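Local structure of Aureochrome1-like protein (Ochromonas danica, 6I20) at residues Val81-Tyr86 with Asn95-Ala100. The protein probably acts as a blue-light receptor, binding flavin mononucleotide in a PAS-fold domain of the LOV type found in aureochromes. Residues are numbered along the deposited sequence; the frame is centred on the assembly and turned at random.
Sequences VVLLNY and NQLFIA. With FMN (flavin mononucleotide), chain E.
Asn85 and Asn95 meet through their side-chain amides across a β hairpin at the edge of the antiparallel PAS sheet, strand 79-86 against strand 92-103, and both bond to the polar edge of the flavin, which Gln57 and Gln116 also hold by hydrogen bonds. Asn85 makes two bonds to the flavin. Its OD1 accepts two hydrogen bonds: one from flavin N3 at 2.9 Å, almost straight at 177°, the other from Asn95 ND2, also at 2.9 Å. OD1 lies in the amide plane of Asn95, but ND2 stands above the carbonyl plane of Asn85 and is not on a lone pair, the two amides being turned 72° apart. Asn85 ND2 gives one hydrogen bond to flavin O2 at 3.0 Å and another to the backbone O of Leu84, so both ends of the amide are engaged and its flip is fixed. Asn95 ND2 also reaches flavin O4, though weakly.

Beneath the ring, N and O of Val81 hydrogen-bond O and N of Leu97, and N and O of Leu83 do the same with O and N of Asn95. Between these pairs, Val82 packs CG2 against Gln96 CB on the face turned from the flavin, where Gln96 OE1 is hydrogen-bonded to Tyr123 OH. Leu83 and Leu97 line the pocket instead. With CG anti to the backbone N (chi1 174°), Leu97 rises from the sheet and sets CD2 3.5 Å from flavin C4A.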
ATOM      1  N   VAL A  81      -2.165  -3.739  -8.295  1.00 16.47           N
ATOM      2  CA  VAL A  81      -0.965  -4.414  -8.855  1.00 18.00           C
ATOM      3  C   VAL A  81      -0.655  -5.623  -7.991  1.00 17.28           C
ATOM      4  O   VAL A  81      -1.074  -5.709  -6.808  1.00 19.55           O
ATOM      5  CB  VAL A  81       0.315  -3.536  -8.955  1.00 20.79           C
ATOM      6  CG1 VAL A  81       0.114  -2.350  -9.874  1.00 21.91           C
ATOM      7  CG2 VAL A  81       0.791  -3.130  -7.584  1.00 20.83           C
ATOM      8  N   VAL A  82       0.075  -6.558  -8.561  1.00 17.75           N
ATOM      9  CA  VAL A  82       0.646  -7.648  -7.778  1.00 18.06           C
ATOM     10  C   VAL A  82       2.158  -7.507  -7.940  1.00 18.40           C
ATOM     11  O   VAL A  82       2.655  -7.455  -9.068  1.00 19.27           O
ATOM     12  CB  VAL A  82       0.154  -9.038  -8.225  1.00 19.96           C
ATOM     13  CG1 VAL A  82       0.923 -10.132  -7.518  1.00 21.89           C
ATOM     14  CG2 VAL A  82      -1.328  -9.155  -7.880  1.00 20.66           C
ATOM     15  N   LEU A  83       2.851  -7.450  -6.822  1.00 16.88           N
ATOM     16  CA  LEU A  83       4.317  -7.302  -6.875  1.00 17.16           C
ATOM     17  C   LEU A  83       4.963  -7.971  -5.692  1.00 17.44           C
ATOM     18  O   LEU A  83       4.360  -8.183  -4.651  1.00 17.19           O
ATOM     19  CB  LEU A  83       4.715  -5.833  -7.007  1.00 17.25           C
ATOM     20  CG  LEU A  83       4.795  -4.969  -5.757  1.00 16.47           C
ATOM     21  CD1 LEU A  83       5.293  -3.559  -6.114  1.00 17.92           C
ATOM     22  CD2 LEU A  83       3.472  -4.832  -5.016  1.00 17.14           C
ATOM     23  N   LEU A  84       6.259  -8.279  -5.871  1.00 17.18           N
ATOM     24  CA  LEU A  84       7.025  -8.918  -4.817  1.00 17.56           C
ATOM     25  C   LEU A  84       7.496  -7.890  -3.804  1.00 17.11           C
ATOM     26  O   LEU A  84       8.054  -6.860  -4.184  1.00 16.60           O
ATOM     27  CB  LEU A  84       8.213  -9.651  -5.435  1.00 19.67           C
ATOM     28  CG  LEU A  84       8.893 -10.649  -4.493  1.00 21.39           C
ATOM     29  CD1 LEU A  84       8.048 -11.907  -4.306  1.00 23.27           C
ATOM     30  CD2 LEU A  84      10.293 -11.013  -4.998  1.00 23.72           C
ATOM     31  N   ASN A  85       7.257  -8.175  -2.538  1.00 15.53           N
ATOM     32  CA  ASN A  85       7.696  -7.303  -1.459  1.00 14.92           C
ATOM     33  C   ASN A  85       8.518  -8.129  -0.459  1.00 15.90           C
ATOM     34  O   ASN A  85       8.562  -9.353  -0.488  1.00 17.67           O
ATOM     35  CB  ASN A  85       6.505  -6.660  -0.734  1.00 14.90           C
ATOM     36  CG  ASN A  85       5.948  -5.413  -1.381  1.00 15.24           C
ATOM     37  OD1 ASN A  85       4.966  -4.872  -0.814  1.00 15.28           O
ATOM     38  ND2 ASN A  85       6.537  -4.871  -2.442  1.00 15.25           N
ATOM     39  N   TYR A  86       9.214  -7.378   0.388  1.00 15.43           N
ATOM     40  CA  TYR A  86      10.213  -7.888   1.328  1.00 16.35           C
ATOM     41  C   TYR A  86       9.842  -7.475   2.755  1.00 16.39           C
ATOM     42  O   TYR A  86       9.545  -6.295   3.022  1.00 16.99           O
ATOM     43  CB  TYR A  86      11.595  -7.286   1.023  1.00 16.78           C
ATOM     44  CG  TYR A  86      12.218  -7.804  -0.255  1.00 17.61           C
ATOM     45  CD1 TYR A  86      11.757  -7.388  -1.496  1.00 17.94           C
ATOM     46  CD2 TYR A  86      13.291  -8.689  -0.219  1.00 19.39           C
ATOM     47  CE1 TYR A  86      12.314  -7.853  -2.663  1.00 19.23           C
ATOM     48  CE2 TYR A  86      13.871  -9.133  -1.392  1.00 19.85           C
ATOM     49  CZ  TYR A  86      13.356  -8.721  -2.619  1.00 20.84           C
ATOM     50  OH  TYR A  86      13.860  -9.170  -3.849  1.00 23.67           O
ATOM     51  N   ASN A  95       2.367  -9.456  -3.002  1.00 16.20           N
ATOM     52  CA  ASN A  95       1.428  -8.484  -2.448  1.00 16.09           C
ATOM     53  C   ASN A  95       0.490  -8.068  -3.578  1.00 16.35           C
ATOM     54  O   ASN A  95       0.907  -7.457  -4.554  1.00 16.42           O
ATOM     55  CB  ASN A  95       2.239  -7.280  -1.943  1.00 15.06           C
ATOM     56  CG  ASN A  95       1.425  -6.158  -1.344  1.00 15.19           C
ATOM     57  OD1 ASN A  95       0.193  -6.221  -1.294  1.00 16.59           O
ATOM     58  ND2 ASN A  95       2.113  -5.130  -0.845  1.00 15.77           N
ATOM     59  N   GLN A  96      -0.820  -8.373  -3.422  1.00 16.88           N
ATOM     60  CA  GLN A  96      -1.850  -7.742  -4.254  1.00 16.82           C
ATOM     61  C   GLN A  96      -2.221  -6.460  -3.572  1.00 15.67           C
ATOM     62  O   GLN A  96      -2.819  -6.464  -2.464  1.00 16.38           O
ATOM     63  CB  GLN A  96      -3.063  -8.655  -4.444  1.00 17.32           C
ATOM     64  CG  GLN A  96      -4.100  -8.006  -5.333  1.00 18.70           C
ATOM     65  CD  GLN A  96      -5.285  -8.916  -5.553  1.00 20.50           C
ATOM     66  OE1 GLN A  96      -5.129  -9.945  -6.122  1.00 23.60           O
ATOM     67  NE2 GLN A  96      -6.449  -8.525  -5.067  1.00 22.35           N
ATOM     68  N   LEU A  97      -1.754  -5.349  -4.162  1.00 15.31           N
ATOM     69  CA  LEU A  97      -1.790  -4.032  -3.587  1.00 14.07           C
ATOM     70  C   LEU A  97      -2.845  -3.190  -4.282  1.00 14.90           C
ATOM     71  O   LEU A  97      -2.848  -3.078  -5.483  1.00 16.26           O
ATOM     72  CB  LEU A  97      -0.410  -3.377  -3.800  1.00 15.10           C
ATOM     73  CG  LEU A  97      -0.274  -1.934  -3.405  1.00 15.60           C
ATOM     74  CD1 LEU A  97      -0.506  -1.691  -1.915  1.00 15.63           C
ATOM     75  CD2 LEU A  97       1.126  -1.426  -3.790  1.00 16.51           C
ATOM     76  N   PHE A  98      -3.722  -2.595  -3.476  1.00 14.12           N
ATOM     77  CA  PHE A  98      -4.752  -1.653  -3.955  1.00 14.26           C
ATOM     78  C   PHE A  98      -4.417  -0.271  -3.427  1.00 13.34           C
ATOM     79  O   PHE A  98      -4.211  -0.121  -2.218  1.00 13.80           O
ATOM     80  CB  PHE A  98      -6.099  -2.081  -3.334  1.00 15.24           C
ATOM     81  CG  PHE A  98      -7.210  -1.057  -3.452  1.00 16.51           C
ATOM     82  CD1 PHE A  98      -7.595  -0.579  -4.685  1.00 17.41           C
ATOM     83  CD2 PHE A  98      -7.864  -0.600  -2.334  1.00 17.00           C
ATOM     84  CE1 PHE A  98      -8.654   0.332  -4.783  1.00 17.64           C
ATOM     85  CE2 PHE A  98      -8.911   0.288  -2.441  1.00 16.93           C
ATOM     86  CZ  PHE A  98      -9.281   0.773  -3.649  1.00 17.01           C
ATOM     87  N   ILE A  99      -4.392   0.726  -4.313  1.00 13.78           N
ATOM     88  CA  ILE A  99      -4.159   2.104  -3.873  0.50 14.87           C
ATOM     89  C   ILE A  99      -5.270   2.973  -4.428  1.00 15.35           C
ATOM     90  O   ILE A  99      -5.649   2.875  -5.593  1.00 18.17           O
ATOM     91  CB  ILE A  99      -2.753   2.636  -4.269  0.50 15.68           C
ATOM     92  CG1 ILE A  99      -1.679   1.720  -3.704  0.50 14.35           C
ATOM     93  CG2 ILE A  99      -2.521   4.051  -3.756  0.50 16.92           C
ATOM     94  CD1 ILE A  99      -0.277   2.010  -4.254  0.50 15.45           C
ATOM     95  N   ALA A 100      -5.813   3.801  -3.541  1.00 15.30           N
ATOM     96  CA  ALA A 100      -6.929   4.683  -3.891  1.00 16.40           C
ATOM     97  C   ALA A 100      -6.778   6.044  -3.229  1.00 14.94           C
ATOM     98  O   ALA A 100      -6.303   6.166  -2.115  1.00 15.35           O
ATOM     99  CB  ALA A 100      -8.250   4.087  -3.444  1.00 18.22           C
TER
HETATM  100  N1  FMN E 401       4.663  -0.145  -2.625  1.00 14.14           N
HETATM  101  C2  FMN E 401       4.898  -1.433  -2.291  1.00 15.04           C
HETATM  102  O2  FMN E 401       5.836  -2.030  -2.868  1.00 15.88           O
HETATM  103  N3  FMN E 401       4.184  -2.101  -1.353  1.00 14.04           N
HETATM  104  C4  FMN E 401       3.142  -1.518  -0.687  1.00 13.47           C
HETATM  105  O4  FMN E 401       2.457  -2.195   0.127  1.00 14.05           O
HETATM  106  C4A FMN E 401       2.872  -0.150  -0.976  1.00 12.54           C
HETATM  107  N5  FMN E 401       1.856   0.500  -0.325  1.00 12.87           N
HETATM  108  C5A FMN E 401       1.583   1.774  -0.699  1.00 12.63           C
HETATM  109  C6  FMN E 401       0.530   2.475  -0.071  1.00 12.73           C
HETATM  110  C7  FMN E 401       0.215   3.751  -0.405  1.00 13.05           C
HETATM  111  C7M FMN E 401      -0.966   4.475   0.279  1.00 14.11           C
HETATM  112  C8  FMN E 401       0.959   4.444  -1.421  1.00 14.41           C
HETATM  113  C8M FMN E 401       0.613   5.845  -1.810  1.00 15.82           C
HETATM  114  C9  FMN E 401       1.991   3.786  -2.045  1.00 13.87           C
HETATM  115  C9A FMN E 401       2.316   2.472  -1.741  1.00 13.55           C
HETATM  116  N10 FMN E 401       3.421   1.818  -2.343  1.00 13.93           N
HETATM  117  C10 FMN E 401       3.651   0.513  -2.015  1.00 13.77           C
HETATM  118  C1' FMN E 401       4.139   2.421  -3.460  1.00 14.58           C
HETATM  119  C2' FMN E 401       5.352   3.281  -3.093  1.00 14.93           C
HETATM  120  O2' FMN E 401       5.065   3.974  -1.869  1.00 16.28           O
HETATM  121  C3' FMN E 401       5.603   4.295  -4.198  1.00 18.57           C
HETATM  122  O3' FMN E 401       4.432   5.082  -4.472  1.00 19.98           O
HETATM  123  C4' FMN E 401       6.102   3.707  -5.499  1.00 21.25           C
HETATM  124  O4' FMN E 401       7.249   2.891  -5.205  1.00 22.00           O
HETATM  125  C5' FMN E 401       6.545   4.841  -6.484  1.00 23.93           C
HETATM  126  O5' FMN E 401       7.205   5.925  -5.749  1.00 26.31           O
HETATM  127  P   FMN E 401       8.245   6.835  -6.579  0.80 27.53           P
HETATM  128  O1P FMN E 401       8.831   7.784  -5.608  0.80 27.92           O
HETATM  129  O2P FMN E 401       9.232   5.911  -7.163  0.80 31.40           O
HETATM  130  O3P FMN E 401       7.371   7.495  -7.637  0.80 31.28           O